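Local coordinates for cpftsy (Physcomitrella patens, PDB 4AK9), which probably acts as the GTP-binding receptor of the chloroplast signal recognition particle, working in protein transport during chloroplast biogenesis, at residues 182-187 and 218-223. Numbering follows the deposited sequence.
Sequences PRPAAV and MEELRG
Glu220 reaches across from helix 215-231 and lays its carboxylate against the ring of Pro184, the first residue of helix 184-197. The closest approach is 3.0 Å, between OE2 of Glu220 and CG of Pro184, almost straight over the carboxylate plane, with CD of Glu220 3.5 Å from the same ring carbon. CB of Pro184 lies 3.8 Å from OE2, so the oxygen sits nearest the outer corner of the ring, and the two side chains cross at about a right angle. The glutamate gets there by being stretched out: CG is anti to the backbone N (chi1 179°) and the next torsion is extended as well (chi2 -174°), which carries the acid group across to helix 184-197. No hydrogen bond joins the two segments; the same OE2 has a weak one to Ser208 OG, giving this oxygen a polar partner while it rests on the proline. With an alanine for Glu220 the carboxylate is gone, which would probably leave the Pro184 ring without this contact and Ser208 OG without its weak partner.

One turn further along helix 215-231, Gly223 faces Ala185. Here the backbones come nearest, with the CA atoms of Ala185 and Gly223 6.2 Å apart, and the Ala185 methyl CB lies 3.9 Å from Gly223 O, with no side chain from the glycine coming between. Further along helix 215-231 the packing continues, with Pro184 on Cys224 and Ala185 on Ala227. Pro184 also meets Thr154 of a loop. The whole patch is modest, burying 137 Å² in all, and joins the start of one helix to the early turns of another. Such side-by-side packing of two helices that flank the central, mainly parallel sheet is characteristic of the alpha/beta P-loop GTPase domain of SRP54-type proteins.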
loop_
_atom_site.group_PDB
_atom_site.type_symbol
_atom_site.label_atom_id
_atom_site.label_comp_id
_atom_site.label_asym_id
_atom_site.label_seq_id
_atom_site.Cartn_x
_atom_site.Cartn_y
_atom_site.Cartn_z
ATOM N N PRO A 182 20.566 -27.125 19.725
ATOM C CA PRO A 182 20.769 -26.229 18.576
ATOM C C PRO A 182 20.263 -24.803 18.847
ATOM O O PRO A 182 19.100 -24.474 18.575
ATOM C CB PRO A 182 19.952 -26.893 17.458
ATOM C CG PRO A 182 18.931 -27.730 18.173
ATOM C CD PRO A 182 19.602 -28.201 19.433
ATOM N N ARG A 183 21.144 -23.966 19.390
ATOM C CA ARG A 183 20.795 -22.585 19.691
ATOM C C ARG A 183 21.569 -21.678 18.762
ATOM O O ARG A 183 22.763 -21.869 18.543
ATOM C CB ARG A 183 21.138 -22.222 21.135
ATOM C CG ARG A 183 21.088 -23.388 22.098
ATOM C CD ARG A 183 19.736 -24.078 22.056
ATOM N NE ARG A 183 18.785 -23.513 22.999
ATOM C CZ ARG A 183 17.535 -23.944 23.131
ATOM N NH1 ARG A 183 17.090 -24.934 22.361
ATOM N NH2 ARG A 183 16.731 -23.382 24.024
ATOM N N PRO A 184 20.885 -20.672 18.228
ATOM C CA PRO A 184 21.382 -19.712 17.236
ATOM C C PRO A 184 22.577 -18.928 17.738
ATOM O O PRO A 184 23.553 -18.800 16.997
ATOM C CB PRO A 184 20.199 -18.758 17.053
ATOM C CG PRO A 184 19.014 -19.544 17.485
ATOM C CD PRO A 184 19.476 -20.438 18.574
ATOM N N ALA A 185 22.490 -18.412 18.962
ATOM C CA ALA A 185 23.588 -17.627 19.533
ATOM C C ALA A 185 24.912 -18.397 19.522
ATOM O O ALA A 185 25.954 -17.836 19.146
ATOM C CB ALA A 185 23.235 -17.141 20.944
ATOM N N ALA A 186 24.863 -19.683 19.888
ATOM C CA ALA A 186 26.064 -20.520 19.906
ATOM C C ALA A 186 26.636 -20.762 18.503
ATOM O O ALA A 186 27.854 -20.808 18.323
ATOM C CB ALA A 186 25.793 -21.835 20.612
ATOM N N VAL A 187 25.754 -20.929 17.519
ATOM C CA VAL A 187 26.181 -21.085 16.133
ATOM C C VAL A 187 26.883 -19.830 15.661
ATOM O O VAL A 187 27.953 -19.896 15.037
ATOM C CB VAL A 187 24.969 -21.347 15.193
ATOM C CG1 VAL A 187 25.411 -21.363 13.720
ATOM C CG2 VAL A 187 24.286 -22.645 15.572
ATOM N N MET A 218 12.238 -12.187 20.221
ATOM C CA MET A 218 12.915 -10.907 20.405
ATOM C C MET A 218 14.165 -11.135 21.222
ATOM O O MET A 218 15.243 -10.625 20.893
ATOM C CB MET A 218 12.022 -9.903 21.135
ATOM C CG MET A 218 12.759 -8.618 21.502
ATOM S SD MET A 218 11.907 -7.590 22.740
ATOM C CE MET A 218 10.275 -7.504 21.984
ATOM N N GLU A 219 14.013 -11.926 22.271
ATOM C CA GLU A 219 15.113 -12.141 23.172
ATOM C C GLU A 219 16.212 -12.937 22.503
ATOM O O GLU A 219 17.396 -12.682 22.732
ATOM C CB GLU A 219 14.637 -12.811 24.453
ATOM C CG GLU A 219 15.694 -12.799 25.547
ATOM C CD GLU A 219 16.468 -11.468 25.620
ATOM O OE1 GLU A 219 15.819 -10.389 25.697
ATOM O OE2 GLU A 219 17.733 -11.503 25.600
ATOM N N GLU A 220 15.824 -13.900 21.665
ATOM C CA GLU A 220 16.776 -14.695 20.914
ATOM C C GLU A 220 17.612 -13.869 19.938
ATOM O O GLU A 220 18.833 -14.061 19.812
ATOM C CB GLU A 220 16.050 -15.837 20.178
ATOM C CG GLU A 220 16.982 -16.711 19.329
ATOM C CD GLU A 220 16.236 -17.750 18.494
ATOM O OE1 GLU A 220 15.370 -18.470 19.056
ATOM O OE2 GLU A 220 16.517 -17.842 17.273
ATOM N N LEU A 221 16.970 -12.938 19.235
ATOM C CA LEU A 221 17.723 -12.106 18.313
ATOM C C LEU A 221 18.696 -11.206 19.070
ATOM O O LEU A 221 19.849 -11.022 18.638
ATOM C CB LEU A 221 16.762 -11.272 17.448
ATOM C CG LEU A 221 17.340 -10.351 16.367
ATOM C CD1 LEU A 221 18.449 -11.013 15.493
ATOM C CD2 LEU A 221 16.157 -9.846 15.495
ATOM N N ARG A 222 18.242 -10.629 20.182
ATOM C CA ARG A 222 19.139 -9.772 20.966
ATOM C C ARG A 222 20.304 -10.591 21.513
ATOM O O ARG A 222 21.441 -10.113 21.569
ATOM C CB ARG A 222 18.377 -9.123 22.108
ATOM C CG ARG A 222 17.333 -8.153 21.643
ATOM C CD ARG A 222 16.788 -7.335 22.781
ATOM N NE ARG A 222 16.178 -6.092 22.287
ATOM C CZ ARG A 222 14.996 -5.655 22.695
ATOM N NH1 ARG A 222 14.343 -6.403 23.564
ATOM N NH2 ARG A 222 14.471 -4.494 22.259
ATOM N N GLY A 223 20.004 -11.828 21.904
ATOM C CA GLY A 223 21.011 -12.751 22.409
ATOM C C GLY A 223 22.042 -13.085 21.349
ATOM O O GLY A 223 23.226 -13.268 21.656
#